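Local coordinates for protein probable ferredoxin-dependent nitrite reductase NirA (Mycobacterium tuberculosis, PDB 1ZJ8) that reduces sulfite to sulfide with electrons from ferredoxin, using one siroheme and one [4Fe-4S] cluster, at residues Ile486-Gln491 with Glu502-His507; Glu453-Asp458 with Leu532-Asp537; Gly509-Leu514 with Arg552-Val557. All blocks are in the same frame, centred on the assembly; numbering follows the deposited sequence.

How the contacts relate
Contact 1 is the sheet itself: two hairpin strands of the mixed sheet in the second 4Fe-4S domain, largely buried and held mainly by backbone hydrogen bonds. Contacts 2 and 3 are partly buried and lie further from the cofactors. Contact 2 joins two helices with charged side chains, yet helix 532-545 also turns Leu532, Tyr535 and Ile536 onto Phe488, Phe504 and Val506 of contact 1, so one helix serves both. Contact 3 follows where strand 500-508 ends, setting a glycine-rich loop against helix 553-559 by packing without a cross-segment hydrogen bond. It meets contact 1 through Phe553 and Ile486, but does not touch contact 2.

Contact 1 (Ile486-Gln491 with Glu502-His507); sequences IGFKGQ and EGFQVH
Gln505 O is approached by two donors of the facing strand: the backbone N of Lys489, in a hydrogen bond of 2.7 Å, and the CA-H of Phe488, in a longer C-H...O contact. The two strands, 486-494 and 500-508 of a mixed sheet, form an antiparallel beta hairpin and illustrate how one register sets up two different faces. Gly487 with His507, Lys489 with Gln505 and Gln491 with Gly503 are the hydrogen-bonded pairs; Phe488 with Val506 and Gly490 with Phe504 are the non-hydrogen-bonded ones.

The polar face carries Lys489, Gln491, Gln505 and His507. Lys489 and Gln505 run side by side, each with CG anti to the backbone N (chi1 178° and -171°), until Lys489 bends at chi3 and brings NZ to 3.0 Å from Gln505 OE1, well above the plane of that amide. The other end of the amide, Gln505 NE2, makes a weak bond of 3.4 Å to Gln491 OE1, the two amide planes being almost perpendicular. Lys489 CE also meets the edge of the His507 ring, 3.6 Å from NE2. Lys521 of strand 520-528 touches Lys489, Gln505 and His507 too.

The apolar face is buried beneath helix 532-545, whose Leu532 packs on both phenylalanines. Phe488 and Phe504 cross at about a right angle; Phe504 CB sits at the edge of the Phe488 ring, 3.8 Å from CD1. Val506 CG2 approaches the same ring obliquely. Gly490, about 8 Å from the [4Fe-4S] cluster, has no side chain, and Phe504 CD2 comes to 3.4 Å from Gly490 CA.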
loop_
_atom_site.group_PDB
_atom_site.type_symbol
_atom_site.label_atom_id
_atom_site.label_comp_id
_atom_site.label_asym_id
_atom_site.label_seq_id
_atom_site.Cartn_x
_atom_site.Cartn_y
_atom_site.Cartn_z
ATOM N N ILE A 486 -1.666 17.485 -1.453
ATOM C CA ILE A 486 -0.816 17.742 -2.597
ATOM C C ILE A 486 -0.281 16.424 -3.170
ATOM O O ILE A 486 0.623 15.819 -2.610
ATOM C CB ILE A 486 0.350 18.658 -2.218
ATOM C CG1 ILE A 486 -0.173 19.888 -1.483
ATOM C CG2 ILE A 486 1.130 19.072 -3.479
ATOM C CD1 ILE A 486 0.881 20.843 -1.052
ATOM N N GLY A 487 -0.839 15.985 -4.291
ATOM C CA GLY A 487 -0.415 14.747 -4.932
ATOM C C GLY A 487 0.414 15.069 -6.149
ATOM O O GLY A 487 0.128 16.032 -6.855
ATOM N N PHE A 488 1.450 14.278 -6.399
ATOM C CA PHE A 488 2.314 14.494 -7.554
ATOM C C PHE A 488 2.330 13.241 -8.410
ATOM O O PHE A 488 2.616 12.156 -7.908
ATOM C CB PHE A 488 3.731 14.846 -7.104
ATOM C CG PHE A 488 3.842 16.181 -6.430
ATOM C CD1 PHE A 488 4.096 17.319 -7.159
ATOM C CD2 PHE A 488 3.700 16.299 -5.056
ATOM C CE1 PHE A 488 4.200 18.548 -6.541
ATOM C CE2 PHE A 488 3.806 17.543 -4.429
ATOM C CZ PHE A 488 4.061 18.660 -5.179
ATOM N N LYS A 489 2.003 13.394 -9.695
ATOM C CA LYS A 489 2.051 12.280 -10.651
ATOM C C LYS A 489 3.200 12.527 -11.598
ATOM O O LYS A 489 3.144 13.430 -12.442
ATOM C CB LYS A 489 0.745 12.136 -11.447
ATOM C CG LYS A 489 0.747 10.987 -12.522
ATOM C CD LYS A 489 -0.630 10.761 -13.194
ATOM C CE LYS A 489 -1.265 12.058 -13.734
ATOM N NZ LYS A 489 -2.647 11.830 -14.257
ATOM N N GLY A 490 4.241 11.718 -11.455
ATOM C CA GLY A 490 5.431 11.840 -12.285
ATOM C C GLY A 490 5.168 11.508 -13.743
ATOM O O GLY A 490 4.524 10.493 -14.054
ATOM N N GLN A 491 5.659 12.380 -14.627
ATOM C CA GLN A 491 5.583 12.179 -16.069
ATOM C C GLN A 491 6.723 12.945 -16.729
ATOM O O GLN A 491 7.404 13.732 -16.078
ATOM C CB GLN A 491 4.202 12.561 -16.648
ATOM C CG GLN A 491 3.833 14.051 -16.690
ATOM C CD GLN A 491 2.378 14.294 -17.174
ATOM O OE1 GLN A 491 2.023 15.398 -17.607
ATOM N NE2 GLN A 491 1.544 13.254 -17.100
ATOM N N GLU A 502 12.296 15.131 -16.349
ATOM C CA GLU A 502 11.445 14.563 -15.303
ATOM C C GLU A 502 10.772 15.650 -14.455
ATOM O O GLU A 502 11.427 16.572 -13.967
ATOM C CB GLU A 502 12.209 13.516 -14.455
ATOM C CG GLU A 502 13.136 14.009 -13.310
ATOM C CD GLU A 502 13.483 12.885 -12.306
ATOM O OE1 GLU A 502 14.157 11.901 -12.684
ATOM O OE2 GLU A 502 13.069 12.977 -11.131
ATOM N N GLY A 503 9.450 15.535 -14.325
ATOM C CA GLY A 503 8.616 16.485 -13.587
ATOM C C GLY A 503 7.289 15.843 -13.194
ATOM O O GLY A 503 7.097 14.638 -13.350
ATOM N N PHE A 504 6.364 16.648 -12.677
ATOM C CA PHE A 504 5.162 16.121 -12.035
ATOM C C PHE A 504 3.909 16.910 -12.428
ATOM O O PHE A 504 3.946 18.134 -12.578
ATOM C CB PHE A 504 5.344 16.127 -10.497
ATOM C CG PHE A 504 6.496 15.269 -10.015
ATOM C CD1 PHE A 504 7.783 15.796 -9.901
ATOM C CD2 PHE A 504 6.302 13.937 -9.705
ATOM C CE1 PHE A 504 8.847 15.010 -9.485
ATOM C CE2 PHE A 504 7.365 13.157 -9.291
ATOM C CZ PHE A 504 8.641 13.701 -9.183
ATOM N N GLN A 505 2.816 16.173 -12.619
ATOM C CA GLN A 505 1.475 16.735 -12.721
ATOM C C GLN A 505 0.926 16.770 -11.297
ATOM O O GLN A 505 1.225 15.885 -10.500
ATOM C CB GLN A 505 0.598 15.843 -13.632
ATOM C CG GLN A 505 -0.813 16.405 -14.021
ATOM C CD GLN A 505 -1.611 15.475 -15.008
ATOM O OE1 GLN A 505 -2.608 14.846 -14.634
ATOM N NE2 GLN A 505 -1.153 15.403 -16.263
ATOM N N VAL A 506 0.130 17.784 -10.991
ATOM C CA VAL A 506 -0.266 18.107 -9.627
ATOM C C VAL A 506 -1.754 17.860 -9.383
ATOM O O VAL A 506 -2.602 18.368 -10.112
ATOM C CB VAL A 506 0.048 19.596 -9.364
ATOM C CG1 VAL A 506 -0.491 20.083 -8.009
ATOM C CG2 VAL A 506 1.559 19.809 -9.469
ATOM N N HIS A 507 -2.072 17.089 -8.349
ATOM C CA HIS A 507 -3.458 16.869 -7.949
ATOM C C HIS A 507 -3.607 17.509 -6.576
ATOM O O HIS A 507 -2.800 17.251 -5.680
ATOM C CB HIS A 507 -3.805 15.374 -7.903
ATOM C CG HIS A 507 -3.682 14.666 -9.227
ATOM N ND1 HIS A 507 -4.766 14.121 -9.888
ATOM C CD2 HIS A 507 -2.600 14.387 -9.999
ATOM C CE1 HIS A 507 -4.362 13.557 -11.014
ATOM N NE2 HIS A 507 -3.052 13.703 -11.105
#

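Contact 2 (Glu453-Asp458 with Leu532-Asp537); sequences ERRLED and LGDYID
Arg455 reaches from the last turn of helix 442-455 to the first turn of helix 532-545, where it forms a salt bridge with Asp534. Its NH2 donates to Asp534 OD1 at 2.7 Å in a nearly straight bond (176°). The oxygen lies in the guanidinium plane, whereas NH2 meets OD1 from well above the carboxylate plane; the two flat groups stand 81° apart. The arginine chain bends at chi2 and chi3 to get there, and the same NH2 has a second salt-bridge partner in Glu451, one turn back on its own helix.

A looser electrostatic pairing involves Asp537. Its OD1 is 4.0 Å from Arg455 NH1, beyond salt-bridge range, and its strong partner is Arg541 NE, one turn further along helix 532-545. Arg541 also pairs with Asp458, so it links the two segments from outside. Gly533 O lies over one face of the Arg455 guanidinium.

Packing completes the contact. Asp537 has CG anti to the backbone N (chi1 176°), which sends the carboxylate across to the other segment; there OD1 lies 3.3 Å from Arg455 CD. Leu456, the first residue to leave the helix, lays its CD2 methyl against the same oxygen.

These charged pairs lie beside the apolar packing of helix 532-545, which sets Leu532 and Ile536 on Phe488 of the sheet and on Leu448 and Leu452 of helix 442-455. Arg455 bridges acids from both helices, and this network would be expected to favour the ionised form of Asp534 and Asp537.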
loop_
_atom_site.group_PDB
_atom_site.type_symbol
_atom_site.label_atom_id
_atom_site.label_comp_id
_atom_site.label_asym_id
_atom_site.label_seq_id
_atom_site.Cartn_x
_atom_site.Cartn_y
_atom_site.Cartn_z
ATOM N N GLU A 453 11.057 21.197 6.006
ATOM C CA GLU A 453 11.137 21.397 7.444
ATOM C C GLU A 453 11.772 22.734 7.818
ATOM O O GLU A 453 11.203 23.495 8.586
ATOM C CB GLU A 453 11.907 20.243 8.082
ATOM C CG GLU A 453 11.031 19.059 8.465
ATOM C CD GLU A 453 11.839 17.842 8.908
ATOM O OE1 GLU A 453 13.097 17.953 8.848
ATOM O OE2 GLU A 453 11.227 16.799 9.304
ATOM N N ARG A 454 12.934 23.030 7.255
ATOM C CA ARG A 454 13.649 24.285 7.570
ATOM C C ARG A 454 13.133 25.479 6.758
ATOM O O ARG A 454 13.051 26.598 7.258
ATOM C CB ARG A 454 15.170 24.113 7.353
ATOM C CG ARG A 454 15.623 23.880 5.893
ATOM C CD ARG A 454 17.106 23.527 5.751
ATOM N NE ARG A 454 17.359 23.067 4.386
ATOM C CZ ARG A 454 17.527 21.798 4.001
ATOM N NH1 ARG A 454 17.536 20.792 4.879
ATOM N NH2 ARG A 454 17.703 21.526 2.713
ATOM N N ARG A 455 12.756 25.228 5.513
ATOM C CA ARG A 455 12.273 26.289 4.631
ATOM C C ARG A 455 10.934 26.928 5.067
ATOM O O ARG A 455 10.659 28.072 4.738
ATOM C CB ARG A 455 12.132 25.755 3.205
ATOM C CG ARG A 455 12.722 26.659 2.187
ATOM C CD ARG A 455 11.755 26.991 1.099
ATOM N NE ARG A 455 12.106 26.302 -0.124
ATOM C CZ ARG A 455 11.996 26.836 -1.329
ATOM N NH1 ARG A 455 11.545 28.075 -1.483
ATOM N NH2 ARG A 455 12.358 26.128 -2.380
ATOM N N LEU A 456 10.113 26.175 5.792
ATOM C CA LEU A 456 8.803 26.611 6.217
ATOM C C LEU A 456 8.676 26.606 7.728
ATOM O O LEU A 456 7.564 26.608 8.262
ATOM C CB LEU A 456 7.724 25.667 5.663
ATOM C CG LEU A 456 7.466 25.680 4.162
ATOM C CD1 LEU A 456 6.678 24.454 3.758
ATOM C CD2 LEU A 456 6.732 26.941 3.756
ATOM N N GLU A 457 9.797 26.612 8.431
ATOM C CA GLU A 457 9.766 26.704 9.892
ATOM C C GLU A 457 9.169 28.071 10.299
ATOM O O GLU A 457 8.331 28.159 11.189
ATOM C CB GLU A 457 11.178 26.488 10.438
ATOM C CG GLU A 457 11.341 26.738 11.921
ATOM C CD GLU A 457 11.618 28.194 12.285
ATOM O OE1 GLU A 457 11.961 29.015 11.402
ATOM O OE2 GLU A 457 11.484 28.510 13.485
ATOM N N ASP A 458 9.649 29.118 9.633
ATOM C CA ASP A 458 8.956 30.389 9.407
ATOM C C ASP A 458 7.482 30.415 9.819
ATOM O O ASP A 458 7.062 31.225 10.640
ATOM C CB ASP A 458 9.089 30.611 7.895
ATOM C CG ASP A 458 8.320 31.795 7.383
ATOM O OD1 ASP A 458 7.232 32.122 7.910
ATOM O OD2 ASP A 458 8.812 32.388 6.398
ATOM N N LEU A 532 9.948 21.163 -6.798
ATOM C CA LEU A 532 8.934 20.641 -5.874
ATOM C C LEU A 532 8.880 21.432 -4.573
ATOM O O LEU A 532 7.799 21.772 -4.105
ATOM C CB LEU A 532 9.179 19.166 -5.549
ATOM C CG LEU A 532 8.969 18.081 -6.611
ATOM C CD1 LEU A 532 9.319 16.736 -6.048
ATOM C CD2 LEU A 532 7.540 18.066 -7.062
ATOM N N GLY A 533 10.048 21.716 -3.994
ATOM C CA GLY A 533 10.146 22.500 -2.762
ATOM C C GLY A 533 9.692 23.924 -2.954
ATOM O O GLY A 533 9.002 24.485 -2.104
ATOM N N ASP A 534 10.082 24.520 -4.073
ATOM C CA ASP A 534 9.630 25.865 -4.421
ATOM C C ASP A 534 8.115 25.917 -4.505
ATOM O O ASP A 534 7.474 26.785 -3.919
ATOM C CB ASP A 534 10.185 26.292 -5.785
ATOM C CG ASP A 534 11.694 26.445 -5.799
ATOM O OD1 ASP A 534 12.239 27.143 -4.928
ATOM O OD2 ASP A 534 12.337 25.897 -6.713
ATOM N N TYR A 535 7.552 24.981 -5.252
ATOM C CA TYR A 535 6.114 24.944 -5.478
ATOM C C TYR A 535 5.308 24.754 -4.189
ATOM O O TYR A 535 4.359 25.491 -3.933
ATOM C CB TYR A 535 5.762 23.829 -6.462
ATOM C CG TYR A 535 4.284 23.598 -6.528
ATOM C CD1 TYR A 535 3.500 24.290 -7.432
ATOM C CD2 TYR A 535 3.664 22.732 -5.649
ATOM C CE1 TYR A 535 2.148 24.106 -7.473
ATOM C CE2 TYR A 535 2.315 22.537 -5.680
ATOM C CZ TYR A 535 1.559 23.220 -6.593
ATOM O OH TYR A 535 0.193 23.021 -6.630
ATOM N N ILE A 536 5.678 23.745 -3.403
ATOM C CA ILE A 536 5.017 23.472 -2.127
ATOM C C ILE A 536 5.049 24.714 -1.231
ATOM O O ILE A 536 4.039 25.089 -0.639
ATOM C CB ILE A 536 5.701 22.326 -1.330
ATOM C CG1 ILE A 536 5.654 20.995 -2.066
ATOM C CG2 ILE A 536 5.036 22.145 0.034
ATOM C CD1 ILE A 536 4.296 20.545 -2.342
ATOM N N ASP A 537 6.229 25.323 -1.122
ATOM C CA ASP A 537 6.411 26.539 -0.348
ATOM C C ASP A 537 5.465 27.631 -0.834
ATOM O O ASP A 537 4.720 28.208 -0.037
ATOM C CB ASP A 537 7.864 27.008 -0.460
ATOM C CG ASP A 537 8.124 28.339 0.253
ATOM O OD1 ASP A 537 8.714 28.330 1.354
ATOM O OD2 ASP A 537 7.761 29.402 -0.297
#

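Contact 3 (Gly509-Leu514 with Arg552-Val557); sequences GGHLGL and RFAQWV
Arg552, at the N-cap position of helix 553-559, brings NH2 of its guanidinium over the face of the His511 ring. The histidine lies in the loop that follows strand 500-508 of the mixed sheet, in the 4Fe-4S domain of the nitrite and sulfite reductase family, and the N-terminal end of the helix meets this loop. Arg552 NH2 stands 4.1 Å above the His511 ring, over its centre; the guanidinium stands steeply to the ring, so that its NH2 end points at the face instead of stacking on it. The backbone of Arg552 meanwhile opens the helix, its O accepting the N-H of Trp556.

Two weak bonds at its edge probably help to set the turn of the ring, though only loosely. With CG between the backbone N and the carbonyl carbon (chi1 64°), ND1 points to Gly509 O and NE2 to Leu514 O, both oxygens near the ring plane; the second bond is strongly bent (122°).

Phe553 packs on Phe543, edge to face, and on Asp485. Ala554 and Gly509 form the closest CA pair, 4.1 Å. The CB of Ala554 lies against the loop, 3.6 Å from Gly509 O and 4.0 Å from His511 ND1, obliquely to the ring. Gly509 adopts a positive phi (87°), a conformation that favours glycine, and keeps a backbone bond to Asp485 just before strand 486-494. One turn on, Val557 sends its O to Arg520, and its CG1 rests 4.4 Å from Gly509 CA.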
loop_
_atom_site.group_PDB
_atom_site.type_symbol
_atom_site.label_atom_id
_atom_site.label_comp_id
_atom_site.label_asym_id
_atom_site.label_seq_id
_atom_site.Cartn_x
_atom_site.Cartn_y
_atom_site.Cartn_z
ATOM N N GLY A 509 -6.036 18.576 -3.157
ATOM C CA GLY A 509 -7.252 18.500 -2.337
ATOM C C GLY A 509 -7.943 17.141 -2.185
ATOM O O GLY A 509 -9.094 17.078 -1.764
ATOM N N GLY A 510 -7.246 16.051 -2.494
ATOM C CA GLY A 510 -7.795 14.699 -2.279
ATOM C C GLY A 510 -7.849 14.292 -0.805
ATOM O O GLY A 510 -7.042 14.750 0.004
ATOM N N HIS A 511 -8.797 13.442 -0.447
ATOM C CA HIS A 511 -8.875 12.921 0.901
ATOM C C HIS A 511 -9.864 11.763 0.982
ATOM O O HIS A 511 -10.805 11.674 0.190
ATOM C CB HIS A 511 -9.323 14.012 1.878
ATOM C CG HIS A 511 -10.708 14.528 1.636
ATOM N ND1 HIS A 511 -10.986 15.518 0.718
ATOM C CD2 HIS A 511 -11.893 14.219 2.216
ATOM C CE1 HIS A 511 -12.281 15.790 0.729
ATOM N NE2 HIS A 511 -12.856 15.009 1.626
ATOM N N LEU A 512 -9.657 10.894 1.964
ATOM C CA LEU A 512 -10.632 9.876 2.304
ATOM C C LEU A 512 -11.393 10.357 3.533
ATOM O O LEU A 512 -11.350 11.541 3.864
ATOM C CB LEU A 512 -9.918 8.541 2.537
ATOM C CG LEU A 512 -9.099 7.967 1.368
ATOM C CD1 LEU A 512 -8.610 6.594 1.746
ATOM C CD2 LEU A 512 -9.909 7.901 0.078
ATOM N N GLY A 513 -12.104 9.462 4.196
ATOM C CA GLY A 513 -12.855 9.829 5.391
ATOM C C GLY A 513 -14.144 10.546 5.046
ATOM O O GLY A 513 -14.897 10.092 4.193
ATOM N N LEU A 514 -14.399 11.670 5.699
ATOM C CA LEU A 514 -15.637 12.426 5.459
ATOM C C LEU A 514 -15.646 13.074 4.074
ATOM O O LEU A 514 -14.713 13.800 3.716
ATOM C CB LEU A 514 -15.861 13.503 6.524
ATOM C CG LEU A 514 -17.210 14.220 6.421
ATOM C CD1 LEU A 514 -18.389 13.237 6.187
ATOM C CD2 LEU A 514 -17.435 15.063 7.691
ATOM N N ARG A 552 -9.503 23.719 6.502
ATOM C CA ARG A 552 -8.591 22.697 5.983
ATOM C C ARG A 552 -8.115 23.039 4.571
ATOM O O ARG A 552 -8.757 23.792 3.844
ATOM C CB ARG A 552 -9.247 21.305 6.011
ATOM C CG ARG A 552 -9.122 20.590 7.377
ATOM C CD ARG A 552 -10.088 19.412 7.532
ATOM N NE ARG A 552 -10.247 18.642 6.284
ATOM C CZ ARG A 552 -11.390 18.457 5.604
ATOM N NH1 ARG A 552 -12.544 18.974 6.041
ATOM N NH2 ARG A 552 -11.383 17.728 4.475
ATOM N N PHE A 553 -6.965 22.486 4.208
ATOM C CA PHE A 553 -6.358 22.697 2.899
ATOM C C PHE A 553 -7.270 22.244 1.739
ATOM O O PHE A 553 -7.415 22.958 0.739
ATOM C CB PHE A 553 -5.005 21.972 2.840
ATOM C CG PHE A 553 -4.183 22.347 1.662
ATOM C CD1 PHE A 553 -3.322 23.424 1.721
ATOM C CD2 PHE A 553 -4.283 21.638 0.479
ATOM C CE1 PHE A 553 -2.571 23.784 0.615
ATOM C CE2 PHE A 553 -3.542 21.990 -0.617
ATOM C CZ PHE A 553 -2.685 23.067 -0.550
ATOM N N ALA A 554 -7.885 21.068 1.883
ATOM C CA ALA A 554 -8.793 20.522 0.856
ATOM C C ALA A 554 -10.031 21.398 0.612
ATOM O O ALA A 554 -10.619 21.372 -0.472
ATOM C CB ALA A 554 -9.220 19.104 1.212
ATOM N N GLN A 555 -10.421 22.179 1.615
ATOM C CA GLN A 555 -11.510 23.142 1.466
ATOM C C GLN A 555 -11.090 24.445 0.778
ATOM O O GLN A 555 -11.810 24.940 -0.074
ATOM C CB GLN A 555 -12.149 23.437 2.817
ATOM C CG GLN A 555 -13.003 22.285 3.302
ATOM C CD GLN A 555 -13.481 22.468 4.717
ATOM O OE1 GLN A 555 -13.561 23.596 5.228
ATOM N NE2 GLN A 555 -13.796 21.354 5.374
ATOM N N TRP A 556 -9.938 24.997 1.141
ATOM C CA TRP A 556 -9.437 26.220 0.510
ATOM C C TRP A 556 -9.192 26.036 -1.006
ATOM O O TRP A 556 -9.272 26.980 -1.796
ATOM C CB TRP A 556 -8.165 26.672 1.237
ATOM C CG TRP A 556 -7.525 27.819 0.602
ATOM C CD1 TRP A 556 -7.954 29.105 0.630
ATOM C CD2 TRP A 556 -6.346 27.797 -0.206
ATOM N NE1 TRP A 556 -7.108 29.900 -0.106
ATOM C CE2 TRP A 556 -6.110 29.121 -0.632
ATOM C CE3 TRP A 556 -5.459 26.788 -0.604
ATOM C CZ2 TRP A 556 -5.016 29.470 -1.443
ATOM C CZ3 TRP A 556 -4.374 27.129 -1.411
ATOM C CH2 TRP A 556 -4.163 28.462 -1.823
ATOM N N VAL A 557 -8.924 24.797 -1.395
ATOM C CA VAL A 557 -8.688 24.412 -2.775
ATOM C C VAL A 557 -9.976 24.498 -3.622
ATOM O O VAL A 557 -9.918 24.543 -4.856
ATOM C CB VAL A 557 -8.067 22.975 -2.786
ATOM C CG1 VAL A 557 -7.994 22.382 -4.162
ATOM C CG2 VAL A 557 -6.688 23.010 -2.179
#